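Local coordinates for leucine-rich repeat protein (Bacteroides thetaiotaomicron, PDB 4ECN) that is of unknown function but, as an extracellular protein built largely of leucine-rich repeats, probably binds other proteins, at residues A530-L533 with K534-W537; T505-D509 with F510-L514; P459-Y462 with D463-A466. One frame throughout, in Å; residues are numbered along the deposited sequence.

Contact 1 of 3, residues A530-L533 with K534-W537; sequences AAQL and KADW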
loop_
_atom_site.group_PDB
_atom_site.type_symbol
_atom_site.label_atom_id
_atom_site.label_comp_id
_atom_site.label_asym_id
_atom_site.label_seq_id
_atom_site.Cartn_x
_atom_site.Cartn_y
_atom_site.Cartn_z
ATOM N N ALA A 530 -13.627 -10.961 -19.384
ATOM C CA ALA A 530 -12.637 -11.006 -20.461
ATOM C C ALA A 530 -13.091 -10.141 -21.648
ATOM O O ALA A 530 -12.300 -9.393 -22.234
ATOM C CB ALA A 530 -12.426 -12.438 -20.906
ATOM N N ALA A 531 -14.385 -10.211 -21.969
ATOM C CA ALA A 531 -14.948 -9.426 -23.054
ATOM C C ALA A 531 -14.905 -7.943 -22.709
ATOM O O ALA A 531 -14.485 -7.130 -23.545
ATOM C CB ALA A 531 -16.381 -9.873 -23.336
ATOM N N GLN A 532 -15.286 -7.600 -21.459
ATOM C CA GLN A 532 -15.351 -6.220 -21.012
ATOM C C GLN A 532 -13.965 -5.588 -20.932
ATOM O O GLN A 532 -13.807 -4.453 -21.357
ATOM C CB GLN A 532 -16.062 -6.130 -19.658
ATOM C CG GLN A 532 -16.414 -4.711 -19.202
ATOM C CD GLN A 532 -17.175 -3.904 -20.215
ATOM O OE1 GLN A 532 -18.214 -4.322 -20.739
ATOM N NE2 GLN A 532 -16.669 -2.714 -20.503
ATOM N N LEU A 533 -12.976 -6.313 -20.434
ATOM C CA LEU A 533 -11.628 -5.786 -20.322
ATOM C C LEU A 533 -11.041 -5.496 -21.697
ATOM O O LEU A 533 -10.424 -4.444 -21.861
ATOM C CB LEU A 533 -10.731 -6.747 -19.548
ATOM C CG LEU A 533 -9.387 -6.173 -19.071
ATOM C CD1 LEU A 533 -9.564 -4.881 -18.258
ATOM C CD2 LEU A 533 -8.599 -7.196 -18.266
ATOM N N LYS A 534 -11.272 -6.389 -22.694
ATOM C CA LYS A 534 -10.768 -6.227 -24.068
ATOM C C LYS A 534 -11.371 -4.944 -24.665
ATOM O O LYS A 534 -10.648 -4.143 -25.242
ATOM C CB LYS A 534 -11.072 -7.480 -24.931
ATOM C CG LYS A 534 -10.411 -7.478 -26.315
ATOM C CD LYS A 534 -10.821 -8.666 -27.161
ATOM C CE LYS A 534 -10.167 -8.633 -28.524
ATOM N NZ LYS A 534 -10.635 -9.733 -29.416
ATOM N N ALA A 535 -12.662 -4.724 -24.444
ATOM C CA ALA A 535 -13.357 -3.514 -24.864
ATOM C C ALA A 535 -12.747 -2.258 -24.224
ATOM O O ALA A 535 -12.432 -1.296 -24.922
ATOM C CB ALA A 535 -14.822 -3.615 -24.483
ATOM N N ASP A 536 -12.565 -2.286 -22.891
ATOM C CA ASP A 536 -12.039 -1.171 -22.120
ATOM C C ASP A 536 -10.621 -0.810 -22.570
ATOM O O ASP A 536 -10.349 0.378 -22.776
ATOM C CB ASP A 536 -12.072 -1.492 -20.622
ATOM C CG ASP A 536 -13.433 -1.324 -19.946
ATOM O OD1 ASP A 536 -14.306 -0.590 -20.508
ATOM O OD2 ASP A 536 -13.596 -1.835 -18.809
ATOM N N TRP A 537 -9.747 -1.816 -22.781
ATOM C CA TRP A 537 -8.384 -1.562 -23.236
ATOM C C TRP A 537 -8.431 -1.008 -24.665
ATOM O O TRP A 537 -7.758 -0.011 -24.930
ATOM C CB TRP A 537 -7.501 -2.817 -23.127
ATOM C CG TRP A 537 -6.021 -2.606 -23.398
ATOM C CD1 TRP A 537 -5.382 -1.423 -23.650
ATOM C CD2 TRP A 537 -5.010 -3.627 -23.456
ATOM N NE1 TRP A 537 -4.047 -1.645 -23.883
ATOM C CE2 TRP A 537 -3.787 -2.987 -23.758
ATOM C CE3 TRP A 537 -5.018 -5.027 -23.279
ATOM C CZ2 TRP A 537 -2.588 -3.698 -23.905
ATOM C CZ3 TRP A 537 -3.825 -5.725 -23.421
ATOM C CH2 TRP A 537 -2.632 -5.064 -23.726
#
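Gln532 and Asp536, one helical turn apart, bring an amide against a carboxylate at a slant, their planes turned 61° from each other. NE2 of Gln532 lies 3.2 Å from OD1 of Asp536, but the angle at the hydrogen is 133°, so this bond is weak. Two torsions of the glutamine explain the meeting: CG stands anti to the backbone N (chi1 -170°), and the chain then bends at chi2, which brings the amide back alongside the helix. Asp536 CG stands beside its own backbone N, anti to the carbonyl carbon, and lies 3.5 Å from Gln532 O. Below this pair the backbone is regular helix, with Asp536 N bonded to Gln532 O at 2.9 Å. Leu533 and Trp537 meet through the backbone bond from Trp537 N to Leu533 O, 2.9 Å long, with Trp537 CB beside the same oxygen at 3.6 Å; their side chains do not touch each other here but turn away into the protein. Lys534 runs fully extended to a salt bridge with Glu562. The other carboxylate oxygen of Asp536, OD2, accepts a hydrogen bond from the backbone N of Leu507, so replacement by an alanine is likely to leave that buried amide without its acceptor and let the Gln532 amide turn. The arrangement belongs to helix 530-542, the connection of a beta-alpha-beta unit between the neighbouring parallel strands 519-521 and 552-554; Trp537 packs inward on Phe553 of the second strand and meets Phe563 edge-to-face, while Asp536 faces the loop that follows strand 495-499.

Contact 2 of 3, residues T505-D509 with F510-L514; sequences TQLPD and FLYDL
Tyr512 turns back along the Leu507-Asp509 backbone, an edge of its ring toward the carbonyl oxygens of Leu507 and Asp509, and can be followed outward from its CB, which lies 3.7 Å from Asp509 O. CG is placed anti to the carbonyl carbon (chi1 -55°), directing the ring toward the preceding residues. CD2 comes to 3.6 Å from Asp509 O; CE2 then reaches 3.7 Å from Pro508 O. At the tip, OH rests against Leu507, 3.7 Å from CD1, the two side chains crossing at about a right angle; the hydroxyl also makes a weak hydrogen bond with Asp536 O, and Arg539 forms a cation-pi contact with the ring. Beneath the ring, Tyr512 N donates to Asp509 O at 3.2 Å. A weak bond runs from Leu511 N to Pro508 O. On the inner side Pro508 and Phe510 lie side by side, with CG of the proline 3.5 Å from CE2 of the phenylalanine. Leu511 CD1 packs 3.9 Å from Leu507 CB. Such a short helical turn after a Leu-Pro pair, with Pro508 on Leu498 and Phe510 and Leu511 on Val496 of strand 495-499, is characteristic of the variable, convex part of a leucine-rich repeat.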
loop_
_atom_site.group_PDB
_atom_site.type_symbol
_atom_site.label_atom_id
_atom_site.label_comp_id
_atom_site.label_asym_id
_atom_site.label_seq_id
_atom_site.Cartn_x
_atom_site.Cartn_y
_atom_site.Cartn_z
ATOM N N THR A 505 -17.482 -3.505 -12.648
ATOM C CA THR A 505 -17.760 -4.373 -13.804
ATOM C C THR A 505 -17.137 -3.856 -15.101
ATOM O O THR A 505 -17.032 -4.629 -16.060
ATOM C CB THR A 505 -19.256 -4.574 -13.998
ATOM O OG1 THR A 505 -19.923 -3.310 -14.133
ATOM C CG2 THR A 505 -19.864 -5.413 -12.882
ATOM N N GLN A 506 -16.703 -2.586 -15.121
ATOM C CA GLN A 506 -15.974 -1.955 -16.230
ATOM C C GLN A 506 -15.161 -0.769 -15.688
ATOM O O GLN A 506 -15.348 -0.367 -14.535
ATOM C CB GLN A 506 -16.898 -1.524 -17.386
ATOM C CG GLN A 506 -17.880 -0.423 -17.086
ATOM C CD GLN A 506 -19.045 -0.544 -18.024
ATOM O OE1 GLN A 506 -19.834 -1.510 -17.983
ATOM N NE2 GLN A 506 -19.174 0.430 -18.900
ATOM N N LEU A 507 -14.257 -0.221 -16.504
ATOM C CA LEU A 507 -13.484 0.923 -16.055
ATOM C C LEU A 507 -14.390 2.144 -16.073
ATOM O O LEU A 507 -15.216 2.270 -16.990
ATOM C CB LEU A 507 -12.215 1.150 -16.904
ATOM C CG LEU A 507 -11.235 -0.005 -17.071
ATOM C CD1 LEU A 507 -10.166 0.372 -18.045
ATOM C CD2 LEU A 507 -10.613 -0.421 -15.742
ATOM N N PRO A 508 -14.294 3.014 -15.034
ATOM C CA PRO A 508 -15.144 4.209 -14.985
ATOM C C PRO A 508 -14.789 5.198 -16.100
ATOM O O PRO A 508 -13.616 5.274 -16.522
ATOM C CB PRO A 508 -14.853 4.784 -13.597
ATOM C CG PRO A 508 -13.555 4.318 -13.276
ATOM C CD PRO A 508 -13.391 2.970 -13.869
ATOM N N ASP A 509 -15.812 5.972 -16.556
ATOM C CA ASP A 509 -15.722 6.925 -17.665
ATOM C C ASP A 509 -14.716 8.058 -17.457
ATOM O O ASP A 509 -14.197 8.567 -18.457
ATOM C CB ASP A 509 -17.087 7.566 -17.940
ATOM C CG ASP A 509 -17.784 6.994 -19.162
ATOM O OD1 ASP A 509 -18.018 5.754 -19.192
ATOM O OD2 ASP A 509 -18.101 7.783 -20.091
ATOM N N PHE A 510 -14.426 8.449 -16.191
ATOM C CA PHE A 510 -13.555 9.585 -15.902
ATOM C C PHE A 510 -12.138 9.386 -16.516
ATOM O O PHE A 510 -11.535 10.378 -16.937
ATOM C CB PHE A 510 -13.477 9.859 -14.397
ATOM C CG PHE A 510 -12.461 9.084 -13.603
ATOM C CD1 PHE A 510 -11.167 9.562 -13.443
ATOM C CD2 PHE A 510 -12.812 7.909 -12.960
ATOM C CE1 PHE A 510 -10.220 8.836 -12.726
ATOM C CE2 PHE A 510 -11.864 7.189 -12.227
ATOM C CZ PHE A 510 -10.577 7.656 -12.117
ATOM N N LEU A 511 -11.649 8.122 -16.628
ATOM C CA LEU A 511 -10.321 7.803 -17.179
ATOM C C LEU A 511 -10.132 8.262 -18.616
ATOM O O LEU A 511 -9.042 8.696 -18.985
ATOM C CB LEU A 511 -10.064 6.289 -17.141
ATOM C CG LEU A 511 -9.897 5.663 -15.790
ATOM C CD1 LEU A 511 -9.905 4.150 -15.900
ATOM C CD2 LEU A 511 -8.653 6.195 -15.090
ATOM N N TYR A 512 -11.185 8.136 -19.424
ATOM C CA TYR A 512 -11.162 8.429 -20.850
ATOM C C TYR A 512 -11.260 9.935 -21.132
ATOM O O TYR A 512 -10.981 10.363 -22.258
ATOM C CB TYR A 512 -12.315 7.680 -21.533
ATOM C CG TYR A 512 -12.296 6.185 -21.262
ATOM C CD1 TYR A 512 -11.441 5.337 -21.964
ATOM C CD2 TYR A 512 -13.155 5.612 -20.324
ATOM C CE1 TYR A 512 -11.423 3.963 -21.724
ATOM C CE2 TYR A 512 -13.151 4.235 -20.082
ATOM C CZ TYR A 512 -12.284 3.415 -20.785
ATOM O OH TYR A 512 -12.275 2.059 -20.555
ATOM N N ASP A 513 -11.609 10.730 -20.107
ATOM C CA ASP A 513 -11.770 12.179 -20.229
ATOM C C ASP A 513 -10.577 12.932 -19.616
ATOM O O ASP A 513 -10.568 14.166 -19.610
ATOM C CB ASP A 513 -13.087 12.621 -19.568
ATOM C CG ASP A 513 -14.344 11.964 -20.131
ATOM O OD1 ASP A 513 -14.282 11.420 -21.264
ATOM O OD2 ASP A 513 -15.391 12.005 -19.447
ATOM N N LEU A 514 -9.557 12.193 -19.148
ATOM C CA LEU A 514 -8.370 12.794 -18.559
ATOM C C LEU A 514 -7.452 13.237 -19.675
ATOM O O LEU A 514 -7.187 12.463 -20.603
ATOM C CB LEU A 514 -7.660 11.842 -17.571
ATOM C CG LEU A 514 -8.388 11.619 -16.224
ATOM C CD1 LEU A 514 -7.745 10.525 -15.422
ATOM C CD2 LEU A 514 -8.473 12.902 -15.385
#

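Contact 3 of 3, residues P459-Y462 with D463-A466; sequences PFTY and DNIA
Phe460 and Ile465 meet across a type I beta turn, Thr461-Asn464, in the loop that follows strand 452-456 of a leucine-rich-repeat sheet. CG1 of the isoleucine stands over one face of the phenylalanine ring, 4.0 Å from its centroid and 22° off the normal, a CH-pi contact offset toward the rim. Its CD1 continues along the ring to 3.6 Å from Phe460 CE1, and the two side chains cross nearly at right angles. With Phe460 CG between the backbone N and the carbonyl carbon (chi1 43°), the ring is turned to offer that face to Ile465 CG1.

What brings these side chains together is the turn between them. Asn464 N donates to Thr461 O at 3.2 Å, with an angle of 159° at the hydrogen, and this bond closes the turn. The same carbonyl oxygen lies 3.6 Å from Ile465 CG1, so the aliphatic branch is packed between the turn and the ring. Farther out, Ile440 of strand 436-440 touches Phe460 and exchanges backbone hydrogen bonds with Asn464 and Ala466, joining the turn to that strand. Cys501 borders the phenylalanine from the loop after strand 495-499, and Tyr462 extends to Thr505 and Gln506 of the same loop.

On the outer side of the turn, Asp463 OD1 lies over one face of the Tyr462 ring, and Thr461 OG1 donates to it at 3.1 Å from above the carboxylate plane.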
loop_
_atom_site.group_PDB
_atom_site.type_symbol
_atom_site.label_atom_id
_atom_site.label_comp_id
_atom_site.label_asym_id
_atom_site.label_seq_id
_atom_site.Cartn_x
_atom_site.Cartn_y
_atom_site.Cartn_z
ATOM N N PRO A 459 -15.298 -1.245 -2.305
ATOM C CA PRO A 459 -16.412 -2.028 -2.859
ATOM C C PRO A 459 -17.328 -1.243 -3.811
ATOM O O PRO A 459 -18.389 -1.756 -4.131
ATOM C CB PRO A 459 -17.184 -2.424 -1.604
ATOM C CG PRO A 459 -17.007 -1.258 -0.677
ATOM C CD PRO A 459 -15.676 -0.620 -1.015
ATOM N N PHE A 460 -16.963 -0.029 -4.264
ATOM C CA PHE A 460 -17.865 0.742 -5.134
ATOM C C PHE A 460 -18.024 0.121 -6.531
ATOM O O PHE A 460 -17.182 -0.663 -6.978
ATOM C CB PHE A 460 -17.422 2.218 -5.293
ATOM C CG PHE A 460 -15.951 2.508 -5.506
ATOM C CD1 PHE A 460 -15.242 1.896 -6.541
ATOM C CD2 PHE A 460 -15.293 3.455 -4.724
ATOM C CE1 PHE A 460 -13.885 2.166 -6.736
ATOM C CE2 PHE A 460 -13.939 3.735 -4.931
ATOM C CZ PHE A 460 -13.245 3.093 -5.941
ATOM N N THR A 461 -19.119 0.496 -7.204
ATOM C CA THR A 461 -19.473 0.097 -8.572
ATOM C C THR A 461 -18.952 1.218 -9.512
ATOM O O THR A 461 -18.707 2.320 -9.033
ATOM C CB THR A 461 -20.985 -0.197 -8.679
ATOM O OG1 THR A 461 -21.733 0.938 -8.263
ATOM C CG2 THR A 461 -21.404 -1.390 -7.830
ATOM N N TYR A 462 -18.733 0.944 -10.815
ATOM C CA TYR A 462 -18.076 1.895 -11.733
ATOM C C TYR A 462 -18.862 3.218 -11.940
ATOM O O TYR A 462 -18.268 4.236 -12.318
ATOM C CB TYR A 462 -17.823 1.234 -13.103
ATOM C CG TYR A 462 -19.007 1.202 -14.047
ATOM C CD1 TYR A 462 -19.908 0.138 -14.038
ATOM C CD2 TYR A 462 -19.192 2.203 -14.995
ATOM C CE1 TYR A 462 -20.987 0.095 -14.925
ATOM C CE2 TYR A 462 -20.267 2.173 -15.882
ATOM C CZ TYR A 462 -21.165 1.120 -15.843
ATOM O OH TYR A 462 -22.220 1.129 -16.728
ATOM N N ASP A 463 -20.181 3.191 -11.711
ATOM C CA ASP A 463 -21.083 4.322 -11.928
ATOM C C ASP A 463 -21.145 5.255 -10.694
ATOM O O ASP A 463 -21.838 6.282 -10.715
ATOM C CB ASP A 463 -22.493 3.795 -12.289
ATOM C CG ASP A 463 -23.090 2.774 -11.325
ATOM O OD1 ASP A 463 -22.494 1.681 -11.169
ATOM O OD2 ASP A 463 -24.204 3.029 -10.802
ATOM N N ASN A 464 -20.412 4.901 -9.633
ATOM C CA ASN A 464 -20.380 5.672 -8.400
ATOM C C ASN A 464 -19.023 6.334 -8.176
ATOM O O ASN A 464 -18.813 6.945 -7.122
ATOM C CB ASN A 464 -20.731 4.770 -7.236
ATOM C CG ASN A 464 -22.207 4.545 -7.137
ATOM O OD1 ASN A 464 -23.002 5.214 -7.796
ATOM N ND2 ASN A 464 -22.605 3.631 -6.276
ATOM N N ILE A 465 -18.134 6.263 -9.190
ATOM C CA ILE A 465 -16.806 6.862 -9.127
ATOM C C ILE A 465 -16.834 8.191 -9.882
ATOM O O ILE A 465 -16.665 8.210 -11.108
ATOM C CB ILE A 465 -15.663 5.930 -9.655
ATOM C CG1 ILE A 465 -15.795 4.475 -9.164
ATOM C CG2 ILE A 465 -14.283 6.517 -9.321
ATOM C CD1 ILE A 465 -14.940 3.497 -9.916
ATOM N N ALA A 466 -17.034 9.296 -9.129
ATOM C CA ALA A 466 -17.033 10.705 -9.553
ATOM C C ALA A 466 -17.945 10.958 -10.765
ATOM O O ALA A 466 -17.574 11.685 -11.694
ATOM C CB ALA A 466 -15.615 11.150 -9.863
#

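Overall arrangement
From the N terminus, contact 3 comes first, closing a turn after strand 452-456; contact 2 follows as a short helical turn within the loop between strands 495-499 and 519-521; contact 1 is one turn of the continuous helix 530-542 and closes no loop. All three are local and in series: none nests within or crosses another. Contact 2 lies in the middle, its centre 10 Å from that of contact 3 and 12 Å from that of contact 1, and touches both, whereas contacts 1 and 3 do not touch. Together they join the connections after the successive parallel strands 452-456, 495-499 and 519-521, Pro508 meeting Ile465 on one flank and Thr505 meeting Gln532 on the other.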